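PDB 4P56: putative extracellular solute-binding protein from Bordetella bronchiseptica, which probably binds mandelate or similar aromatic hydroxy acids in the periplasm for a TRAP-type transporter. Local coordinates for residues Val90-Tyr95 with Thr237-Ile242; Gln100-Ala105 with Ala132-Gly137. All blocks are in the same frame, centred on the assembly; numbering follows the deposited sequence.

Contact 1. Residues Val90-Tyr95 with Thr237-Ile242; sequences VSHAYY and THAVII. With RMN ((R)-mandelic acid), chain D.
His92 turns its ring edge to Thr237, with ND1 2.8 Å from OG1 in a hydrogen bond for which either atom could be the donor. Thr237 suits the place because its hydroxyl can play either role; OG1 stands between its own backbone N and carbonyl carbon (chi1 49°), which aims it at the imidazole. Farther round the ring, His92 NE2, hydrogen-bonded to His135, also lies 3.5 Å from the small methyl CB of Ala239. The main chain holds this pairing in register: His92 N donates to Thr237 O, while Val90 and Ala239 exchange two bonds as an antiparallel hydrogen-bonded pair. On the same side of the sheet as Ala239, Val90 splits its branches, CG2 meeting Ala239 CB at 3.9 Å and CG1 crossing the tip of Ile241, CD1, at 4.2 Å.

Ser91 and His238 form the neighbouring non-hydrogen-bonded pair on the ligand side. There Ser91 CB lies 3.6 Å from His238 CD2, and Ser91 OG closes an ST turn with Ala93 N as well as bonding Asp236. With CG anti to the carbonyl carbon (chi1 -67°), the His238 ring lies beside Ser91, bonds Tyr144 through ND1 and turns its edge to mandelate C2. Tyr94, with Ser91 CB over its ring centre, donates from OH to mandelate O12 at 2.7 Å. The contact thus forms one wall of this family 7 solute-binding protein's mandelate pocket, where strands 87-91 and 237-242 pair.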
# COMPACT_ATOMS: atom_id res chain seq x y z
N VAL A 90 -1.67 4.04 7.72
CA VAL A 90 -1.37 5.21 6.89
C VAL A 90 -0.70 4.73 5.63
O VAL A 90 0.05 3.75 5.66
CB VAL A 90 -0.42 6.21 7.62
CG1 VAL A 90 -1.10 6.83 8.82
CG2 VAL A 90 0.88 5.53 8.03
N SER A 91 -0.96 5.41 4.52
CA SER A 91 -0.29 5.06 3.28
C SER A 91 0.99 5.87 3.14
O SER A 91 0.98 7.08 3.23
CB SER A 91 -1.15 5.32 2.05
OG SER A 91 -0.33 5.18 0.89
N HIS A 92 2.08 5.17 2.85
CA HIS A 92 3.36 5.81 2.68
C HIS A 92 3.38 6.75 1.49
O HIS A 92 4.18 7.67 1.44
CB HIS A 92 4.43 4.74 2.55
CG HIS A 92 4.71 4.11 3.86
ND1 HIS A 92 4.86 2.75 4.03
CD2 HIS A 92 4.89 4.66 5.08
CE1 HIS A 92 5.09 2.49 5.30
NE2 HIS A 92 5.12 3.64 5.96
N ALA A 93 2.46 6.53 0.57
CA ALA A 93 2.30 7.42 -0.58
C ALA A 93 1.76 8.81 -0.22
O ALA A 93 1.89 9.75 -1.01
CB ALA A 93 1.37 6.76 -1.64
N TYR A 94 1.12 8.96 0.92
CA TYR A 94 0.35 10.16 1.20
C TYR A 94 1.21 11.26 1.84
O TYR A 94 0.68 12.31 2.17
CB TYR A 94 -0.82 9.81 2.10
CG TYR A 94 -1.85 8.96 1.42
CD1 TYR A 94 -1.69 8.55 0.07
CD2 TYR A 94 -2.99 8.56 2.09
CE1 TYR A 94 -2.65 7.74 -0.54
CE2 TYR A 94 -3.96 7.76 1.47
CZ TYR A 94 -3.76 7.35 0.17
OH TYR A 94 -4.76 6.59 -0.37
N TYR A 95 2.50 11.01 2.02
CA TYR A 95 3.40 11.98 2.70
C TYR A 95 4.64 12.29 1.88
O TYR A 95 5.71 11.74 2.12
CB TYR A 95 3.81 11.46 4.09
CG TYR A 95 2.60 11.01 4.85
CD1 TYR A 95 1.92 11.90 5.66
CD2 TYR A 95 2.13 9.72 4.74
CE1 TYR A 95 0.77 11.49 6.36
CE2 TYR A 95 1.00 9.30 5.42
CZ TYR A 95 0.34 10.18 6.23
OH TYR A 95 -0.79 9.77 6.89
N THR A 237 2.87 0.80 0.08
CA THR A 237 3.00 0.17 1.39
C THR A 237 2.20 1.01 2.37
O THR A 237 2.11 2.21 2.20
CB THR A 237 4.47 0.04 1.85
OG1 THR A 237 5.16 1.28 1.69
CG2 THR A 237 5.21 -1.04 1.01
N HIS A 238 1.63 0.37 3.37
CA HIS A 238 1.01 1.07 4.46
C HIS A 238 1.70 0.69 5.75
O HIS A 238 2.31 -0.37 5.86
CB HIS A 238 -0.46 0.65 4.58
CG HIS A 238 -1.32 1.07 3.44
ND1 HIS A 238 -2.66 0.73 3.37
CD2 HIS A 238 -1.04 1.76 2.30
CE1 HIS A 238 -3.17 1.23 2.25
NE2 HIS A 238 -2.21 1.85 1.59
N ALA A 239 1.58 1.55 6.75
CA ALA A 239 2.10 1.25 8.09
C ALA A 239 0.95 1.15 9.08
O ALA A 239 0.02 1.94 9.04
CB ALA A 239 3.07 2.33 8.53
N VAL A 240 1.02 0.19 10.01
CA VAL A 240 0.11 0.20 11.14
C VAL A 240 0.88 0.78 12.36
O VAL A 240 1.97 0.30 12.71
CB VAL A 240 -0.42 -1.20 11.42
CG1 VAL A 240 -1.26 -1.20 12.70
CG2 VAL A 240 -1.24 -1.69 10.25
N ILE A 241 0.31 1.80 12.99
CA ILE A 241 0.97 2.57 14.03
C ILE A 241 0.10 2.68 15.29
O ILE A 241 -1.13 2.56 15.23
CB ILE A 241 1.35 3.99 13.51
CG1 ILE A 241 0.15 4.73 12.98
CG2 ILE A 241 2.37 3.90 12.32
CD1 ILE A 241 0.38 6.19 12.69
N ILE A 242 0.76 2.88 16.43
CA ILE A 242 0.07 3.08 17.69
C ILE A 242 0.69 4.21 18.48
O ILE A 242 1.90 4.46 18.45
CB ILE A 242 0.01 1.75 18.53
CG1 ILE A 242 -0.84 1.95 19.77
CG2 ILE A 242 1.42 1.27 18.87
CD1 ILE A 242 -1.24 0.62 20.46
C1 RMN D . -4.46 2.65 -1.79
C2 RMN D . -5.13 2.82 -0.59
C3 RMN D . -6.22 2.02 -0.27
C4 RMN D . -6.68 1.08 -1.17
C5 RMN D . -6.02 0.91 -2.38
C6 RMN D . -4.91 1.69 -2.68
C7 RMN D . -3.29 3.52 -2.14
C10 RMN D . -3.72 4.51 -3.18
O8 RMN D . -2.24 2.82 -2.71
O11 RMN D . -3.65 4.26 -4.43
O12 RMN D . -4.24 5.61 -2.80

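Contact 2. Residues Gln100-Ala105 with Ala132-Gly137; sequences QLTKFA and ADEHKG
The carboxylate of Glu134, from the type I beta turn Asp133 to Lys136, meets the first turn of the 3-10 segment 100-105, where CB and CG of Leu101 lean over one of its faces, CB 3.2 Å from OE2. At its edge, Leu101 N donates to OE2 on the syn side, 2.9 Å away and 17° out of the carboxylate plane, tilted toward that same face. Inside segment 100-105, the Phe104 ring has Ala105 CB over one face, offset toward the rim, and Leu101 O at its edge. Glutamate suits its place: its chain is long enough, running extended beyond CG, to bring a charged acceptor to the backbone N-H of Leu101 and, through a water, to that of Gln100, where it would probably be favoured electrostatically. This water accepts from Gln100 N and donates to OE2, so OE2 serves two donors, while OE1 bonds the hydroxyl of Tyr125 on helix 114-129. Leu101 O accepts from Trp314 NE1. Beside these polar groups Leu101 supplies the apolar flank. Its chi1 of -63° sets CG anti to the carbonyl carbon, and the branch CD1 then presses on the small methyl CB of Ala132, a tight 3.4 Å away.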
# COMPACT_ATOMS: atom_id res chain seq x y z
N GLN A 100 10.71 7.95 2.00
CA GLN A 100 11.51 7.61 0.84
C GLN A 100 12.12 6.22 0.94
O GLN A 100 12.30 5.55 -0.09
CB GLN A 100 12.67 8.60 0.64
CG GLN A 100 12.26 10.05 0.61
CD GLN A 100 13.48 10.98 0.57
OE1 GLN A 100 14.47 10.72 -0.13
NE2 GLN A 100 13.42 12.07 1.35
N LEU A 101 12.42 5.78 2.16
CA LEU A 101 13.05 4.48 2.32
C LEU A 101 12.11 3.30 2.00
O LEU A 101 12.58 2.20 1.83
CB LEU A 101 13.64 4.28 3.74
CG LEU A 101 14.77 5.25 4.12
CD1 LEU A 101 15.33 4.99 5.52
CD2 LEU A 101 15.88 5.13 3.09
N THR A 102 10.81 3.51 1.97
CA THR A 102 9.90 2.40 1.66
C THR A 102 9.87 2.02 0.17
O THR A 102 9.31 0.99 -0.19
CB THR A 102 8.45 2.69 2.11
OG1 THR A 102 7.92 3.77 1.33
CG2 THR A 102 8.41 3.02 3.59
N LYS A 103 10.45 2.85 -0.67
CA LYS A 103 10.28 2.70 -2.11
C LYS A 103 10.96 1.45 -2.71
O LYS A 103 10.61 1.04 -3.80
CB LYS A 103 10.71 3.98 -2.82
CG LYS A 103 9.67 5.11 -2.68
CD LYS A 103 10.04 6.36 -3.49
CE LYS A 103 8.94 7.43 -3.36
NZ LYS A 103 9.19 8.61 -4.26
N PHE A 104 11.92 0.85 -2.00
CA PHE A 104 12.55 -0.40 -2.48
C PHE A 104 11.51 -1.49 -2.69
O PHE A 104 11.69 -2.38 -3.52
CB PHE A 104 13.59 -0.90 -1.48
CG PHE A 104 12.98 -1.46 -0.23
CD1 PHE A 104 12.66 -0.64 0.83
CD2 PHE A 104 12.69 -2.81 -0.13
CE1 PHE A 104 12.09 -1.12 1.97
CE2 PHE A 104 12.10 -3.32 1.04
CZ PHE A 104 11.78 -2.48 2.09
N ALA A 105 10.41 -1.44 -1.93
CA ALA A 105 9.46 -2.56 -1.88
C ALA A 105 8.37 -2.49 -2.94
O ALA A 105 7.57 -3.43 -3.06
CB ALA A 105 8.80 -2.63 -0.50
N ALA A 132 16.50 4.67 10.90
CA ALA A 132 16.36 5.95 10.20
C ALA A 132 15.21 6.84 10.72
O ALA A 132 15.13 8.04 10.37
CB ALA A 132 16.18 5.67 8.73
N ASP A 133 14.31 6.25 11.51
CA ASP A 133 13.27 6.98 12.26
C ASP A 133 12.26 7.68 11.35
O ASP A 133 11.75 8.74 11.69
CB ASP A 133 13.94 8.01 13.20
CG ASP A 133 13.07 8.43 14.36
OD1 ASP A 133 12.15 7.66 14.73
OD2 ASP A 133 13.35 9.54 14.92
N GLU A 134 11.92 7.07 10.21
CA GLU A 134 10.91 7.69 9.34
C GLU A 134 9.55 7.84 10.02
O GLU A 134 8.80 8.76 9.66
CB GLU A 134 10.74 6.88 8.07
CG GLU A 134 11.94 6.86 7.16
CD GLU A 134 11.63 6.27 5.82
OE1 GLU A 134 10.93 5.20 5.76
OE2 GLU A 134 12.07 6.90 4.81
N HIS A 135 9.21 6.95 10.96
CA HIS A 135 7.90 6.97 11.64
C HIS A 135 8.00 7.69 12.99
O HIS A 135 7.41 7.27 13.98
CB HIS A 135 7.36 5.54 11.83
CG HIS A 135 7.07 4.84 10.55
ND1 HIS A 135 8.06 4.33 9.74
CD2 HIS A 135 5.90 4.62 9.92
CE1 HIS A 135 7.50 3.82 8.64
NE2 HIS A 135 6.20 4.00 8.73
N LYS A 136 8.79 8.77 13.03
CA LYS A 136 9.08 9.46 14.29
C LYS A 136 7.78 9.83 14.99
O LYS A 136 6.85 10.33 14.36
CB LYS A 136 9.87 10.74 14.01
CG LYS A 136 10.24 11.52 15.25
CD LYS A 136 10.99 12.81 14.90
CE LYS A 136 11.61 13.43 16.15
NZ LYS A 136 12.27 14.70 15.82
N GLY A 137 7.74 9.60 16.30
CA GLY A 137 6.67 10.13 17.13
C GLY A 137 5.51 9.17 17.39
O GLY A 137 4.64 9.48 18.20
O HOH W 1 12.47 9.44 4.05

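Overall arrangement
The centres of contacts 1 and 2 lie about 10 Å apart and the two sites touch: His92 NE2 and His135 NE2 are 3.0 Å apart, a probable hydrogen bond, and Thr102 packs on both His92 and Thr237. Along the chain the order is 90-95, 100-105, 132-137, 237-242, so contact 2 is a short excursion, spanned by helix 114-129, within the long one that contact 1 closes. Contact 1 joins strands 87-91 and 237-242 of a three-stranded antiparallel sheet; segment 132-137 leads into its third strand, 139-145. The loops of contact 2 back this sheet on the side bearing Ala239, while Tyr94 and His238 of contact 1 serve the ligand.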